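Local structure of phospholethanolamine N-methyltransferase 2 (Haemonchus contortus, 4KRI) at residues L94-L100 and W159-P165. The protein probably catalyses the S-adenosylmethionine-dependent methylation of phosphomonomethylethanolamine and further intermediates on the nematode route to phosphocholine. Residues are numbered along the deposited sequence; the frame is centred on the assembly and turned at random.
Sequences LRTDGVL and WTLMKKP
Leu-100 and Leu-161 pair in an antiparallel strand contact within the N-terminal region of the chain, where the start of strand 98-105 and the turn before it lie against strand 156-166. The N-to-C directions of the short segments 98-100 and 159-165 make 149°, and their axes approach to 4.6 Å. Two bonds close the Leu-100/Leu-161 pair, Leu-100 N to Leu-161 O (2.8 Å) and Leu-161 N to Leu-100 O (3.0 Å). Val-99 and Met-162 form the adjoining non-hydrogen-bonded pair, and Lys-163 N then reaches Gly-98 O in a nearly straight bond (167° at the hydrogen). Leu-100 and Leu-161 lie side by side on one face, CD2 of the former 4.0 Å from CD1 of the latter, with Phe-122 of helix 114-124 also against Leu-161. Val-99 and Met-162 occupy the other face, under helix 5-18. Strand 156-166 is inserted antiparallel between 98-105 and 132-143, a topology consistent with the late strands (order 5-7-6) of a Rossmann-like methyltransferase fold. A type II beta turn from Arg-95 to Gly-98 leads into strand 98-105; Gly-98 N is taken by Arg-95 O, and Asp-97 N, at the second corner, donates to Lys-163 O. Lys-163 crosses this turn fully extended, which carries NZ to Leu-94 O at 2.9 Å, tilted out of the carbonyl plane. The same ammonium bonds Leu-91 O, forms a salt bridge with Glu-129 and donates to a water shared with Thr-96 OG1, which probably offsets much of the charge of this buried lysine. Lys-164 instead bends at chi2 (-67°), which brings NZ back over the carboxylate of Asp-97: it meets OD1 at 2.7 Å from above the plane, in a salt bridge. Thr-96 CG2 packs on Pro-165 CD.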
ATOM      1  N   LEU A  94       2.285 -14.756  22.223  1.00 25.30           N
ATOM      2  CA  LEU A  94       1.347 -13.626  22.216  1.00 22.42           C
ATOM      3  C   LEU A  94      -0.042 -14.008  22.685  1.00 23.56           C
ATOM      4  O   LEU A  94      -0.514 -15.108  22.410  1.00 24.82           O
ATOM      5  CB  LEU A  94       1.226 -13.034  20.805  1.00 20.87           C
ATOM      6  CG  LEU A  94       2.427 -12.201  20.351  1.00 21.25           C
ATOM      7  CD1 LEU A  94       2.406 -12.047  18.832  1.00 22.35           C
ATOM      8  CD2 LEU A  94       2.425 -10.828  21.019  1.00 21.19           C
ATOM      9  N   ARG A  95      -0.693 -13.095  23.399  1.00 23.91           N
ATOM     10  CA  ARG A  95      -2.133 -13.203  23.631  1.00 26.86           C
ATOM     11  C   ARG A  95      -2.872 -13.016  22.319  1.00 27.46           C
ATOM     12  O   ARG A  95      -2.365 -12.366  21.405  1.00 25.28           O
ATOM     13  CB  ARG A  95      -2.602 -12.098  24.578  1.00 26.83           C
ATOM     14  CG  ARG A  95      -2.025 -12.191  25.966  1.00 32.34           C
ATOM     15  CD  ARG A  95      -2.334 -10.936  26.780  1.00 40.37           C
ATOM     16  NE  ARG A  95      -3.773 -10.699  26.892  1.00 44.58           N
ATOM     17  CZ  ARG A  95      -4.369 -10.261  27.995  1.00 53.30           C
ATOM     18  NH1 ARG A  95      -3.648 -10.009  29.080  1.00 51.16           N
ATOM     19  NH2 ARG A  95      -5.684 -10.073  28.016  1.00 55.74           N
ATOM     20  N   THR A  96      -4.091 -13.543  22.223  1.00 28.40           N
ATOM     21  CA  THR A  96      -4.917 -13.210  21.070  1.00 25.91           C
ATOM     22  C   THR A  96      -5.107 -11.687  21.038  1.00 26.80           C
ATOM     23  O   THR A  96      -5.283 -11.055  22.085  1.00 26.34           O
ATOM     24  CB  THR A  96      -6.266 -13.958  21.089  1.00 37.20           C
ATOM     25  OG1 THR A  96      -6.015 -15.368  20.990  1.00 38.07           O
ATOM     26  CG2 THR A  96      -7.140 -13.520  19.911  1.00 34.62           C
ATOM     27  N   ASP A  97      -5.019 -11.125  19.836  1.00 23.35           N
ATOM     28  CA  ASP A  97      -5.013  -9.671  19.569  1.00 24.04           C
ATOM     29  C   ASP A  97      -3.683  -9.003  19.910  1.00 23.92           C
ATOM     30  O   ASP A  97      -3.546  -7.791  19.752  1.00 24.45           O
ATOM     31  CB  ASP A  97      -6.154  -8.929  20.270  1.00 30.61           C
ATOM     32  CG  ASP A  97      -7.514  -9.466  19.904  1.00 32.35           C
ATOM     33  OD1 ASP A  97      -7.712  -9.846  18.732  1.00 33.68           O
ATOM     34  OD2 ASP A  97      -8.382  -9.508  20.801  1.00 32.55           O
ATOM     35  N   GLY A  98      -2.711  -9.787  20.357  1.00 21.28           N
ATOM     36  CA  GLY A  98      -1.381  -9.263  20.634  1.00 22.87           C
ATOM     37  C   GLY A  98      -0.695  -8.848  19.343  1.00 24.11           C
ATOM     38  O   GLY A  98      -1.001  -9.377  18.274  1.00 23.26           O
ATOM     39  N   VAL A  99       0.225  -7.892  19.433  1.00 18.64           N
ATOM     40  CA  VAL A  99       0.801  -7.297  18.240  1.00 19.40           C
ATOM     41  C   VAL A  99       2.254  -7.732  18.084  1.00 21.30           C
ATOM     42  O   VAL A  99       3.012  -7.717  19.048  1.00 21.09           O
ATOM     43  CB  VAL A  99       0.753  -5.762  18.331  1.00 22.08           C
ATOM     44  CG1 VAL A  99       1.409  -5.132  17.102  1.00 22.90           C
ATOM     45  CG2 VAL A  99      -0.691  -5.295  18.471  1.00 22.08           C
ATOM     46  N   LEU A 100       2.627  -8.139  16.871  1.00 17.58           N
ATOM     47  CA  LEU A 100       4.028  -8.382  16.536  1.00 19.28           C
ATOM     48  C   LEU A 100       4.536  -7.232  15.704  1.00 19.96           C
ATOM     49  O   LEU A 100       3.973  -6.930  14.658  1.00 21.71           O
ATOM     50  CB  LEU A 100       4.190  -9.685  15.739  1.00 19.10           C
ATOM     51  CG  LEU A 100       5.555  -9.946  15.087  1.00 23.83           C
ATOM     52  CD1 LEU A 100       6.679 -10.052  16.128  1.00 24.40           C
ATOM     53  CD2 LEU A 100       5.495 -11.217  14.257  1.00 25.73           C
ATOM     54  N   TRP A 159       7.249  -4.922   9.861  1.00 19.80           N
ATOM     55  CA  TRP A 159       5.908  -5.487   9.708  1.00 16.66           C
ATOM     56  C   TRP A 159       5.127  -5.241  10.980  1.00 20.01           C
ATOM     57  O   TRP A 159       5.650  -5.409  12.073  1.00 18.45           O
ATOM     58  CB  TRP A 159       5.973  -7.010   9.478  1.00 21.82           C
ATOM     59  CG  TRP A 159       6.390  -7.438   8.108  1.00 21.12           C
ATOM     60  CD1 TRP A 159       5.573  -7.862   7.095  1.00 24.73           C
ATOM     61  CD2 TRP A 159       7.723  -7.516   7.604  1.00 19.79           C
ATOM     62  NE1 TRP A 159       6.328  -8.196   5.987  1.00 23.51           N
ATOM     63  CE2 TRP A 159       7.649  -7.984   6.275  1.00 23.74           C
ATOM     64  CE3 TRP A 159       8.982  -7.232   8.147  1.00 22.36           C
ATOM     65  CZ2 TRP A 159       8.784  -8.174   5.483  1.00 24.73           C
ATOM     66  CZ3 TRP A 159      10.101  -7.415   7.361  1.00 25.98           C
ATOM     67  CH2 TRP A 159       9.995  -7.879   6.043  1.00 25.53           C
ATOM     68  N   THR A 160       3.864  -4.871  10.840  1.00 19.36           N
ATOM     69  CA  THR A 160       2.955  -4.798  11.978  1.00 18.44           C
ATOM     70  C   THR A 160       1.906  -5.869  11.737  1.00 19.87           C
ATOM     71  O   THR A 160       1.179  -5.792  10.752  1.00 19.33           O
ATOM     72  CB  THR A 160       2.244  -3.424  12.037  1.00 18.24           C
ATOM     73  OG1 THR A 160       3.217  -2.383  12.232  1.00 21.41           O
ATOM     74  CG2 THR A 160       1.269  -3.384  13.208  1.00 21.03           C
ATOM     75  N   LEU A 161       1.832  -6.861  12.626  1.00 20.58           N
ATOM     76  CA  LEU A 161       0.898  -7.991  12.472  1.00 19.15           C
ATOM     77  C   LEU A 161       0.184  -8.227  13.794  1.00 25.30           C
ATOM     78  O   LEU A 161       0.709  -7.877  14.847  1.00 21.99           O
ATOM     79  CB  LEU A 161       1.686  -9.255  12.099  1.00 21.66           C
ATOM     80  CG  LEU A 161       2.633  -9.169  10.898  1.00 23.19           C
ATOM     81  CD1 LEU A 161       3.549 -10.394  10.849  1.00 26.72           C
ATOM     82  CD2 LEU A 161       1.848  -9.048   9.608  1.00 25.94           C
ATOM     83  N   MET A 162      -1.008  -8.819  13.750  1.00 20.74           N
ATOM     84  CA  MET A 162      -1.761  -9.074  14.976  1.00 21.16           C
ATOM     85  C   MET A 162      -2.178 -10.536  15.045  1.00 21.72           C
ATOM     86  O   MET A 162      -2.638 -11.098  14.047  1.00 23.37           O
ATOM     87  CB  MET A 162      -3.004  -8.168  15.006  1.00 27.59           C
ATOM     88  CG  MET A 162      -3.829  -8.261  16.280  1.00 40.47           C
ATOM     89  SD  MET A 162      -4.978  -6.867  16.484  1.00 54.15           S
ATOM     90  CE  MET A 162      -4.669  -5.973  14.949  1.00 47.84           C
ATOM     91  N   LYS A 163      -2.032 -11.156  16.213  1.00 23.54           N
ATOM     92  CA  LYS A 163      -2.450 -12.549  16.380  1.00 23.72           C
ATOM     93  C   LYS A 163      -3.971 -12.643  16.416  1.00 24.96           C
ATOM     94  O   LYS A 163      -4.614 -11.926  17.181  1.00 24.41           O
ATOM     95  CB  LYS A 163      -1.908 -13.107  17.686  1.00 21.16           C
ATOM     96  CG  LYS A 163      -2.249 -14.584  17.891  1.00 22.37           C
ATOM     97  CD  LYS A 163      -1.779 -15.088  19.256  1.00 23.12           C
ATOM     98  CE  LYS A 163      -2.197 -16.538  19.464  1.00 24.46           C
ATOM     99  NZ  LYS A 163      -1.647 -17.125  20.720  1.00 27.48           N
ATOM    100  N   LYS A 164      -4.540 -13.533  15.604  1.00 22.77           N
ATOM    101  CA  LYS A 164      -6.000 -13.691  15.519  1.00 22.20           C
ATOM    102  C   LYS A 164      -6.375 -15.168  15.455  1.00 25.44           C
ATOM    103  O   LYS A 164      -5.556 -16.013  15.072  1.00 24.76           O
ATOM    104  CB  LYS A 164      -6.547 -12.983  14.274  1.00 25.79           C
ATOM    105  CG  LYS A 164      -6.399 -11.482  14.288  1.00 30.76           C
ATOM    106  CD  LYS A 164      -7.266 -10.853  15.370  1.00 29.80           C
ATOM    107  CE  LYS A 164      -7.225  -9.328  15.273  1.00 38.85           C
ATOM    108  NZ  LYS A 164      -8.021  -8.669  16.348  1.00 42.99           N
ATOM    109  N   PRO A 165      -7.612 -15.490  15.860  1.00 29.25           N
ATOM    110  CA  PRO A 165      -8.123 -16.859  15.715  1.00 31.27           C
ATOM    111  C   PRO A 165      -8.656 -17.091  14.299  1.00 32.02           C
ATOM    112  O   PRO A 165      -9.208 -16.163  13.696  1.00 28.68           O
ATOM    113  CB  PRO A 165      -9.272 -16.900  16.725  1.00 33.74           C
ATOM    114  CG  PRO A 165      -9.798 -15.488  16.730  1.00 33.09           C
ATOM    115  CD  PRO A 165      -8.551 -14.620  16.594  1.00 34.18           C
TER
HETATM  116  O   HOH W   1      -4.167 -16.948  22.287  1.00 43.15           O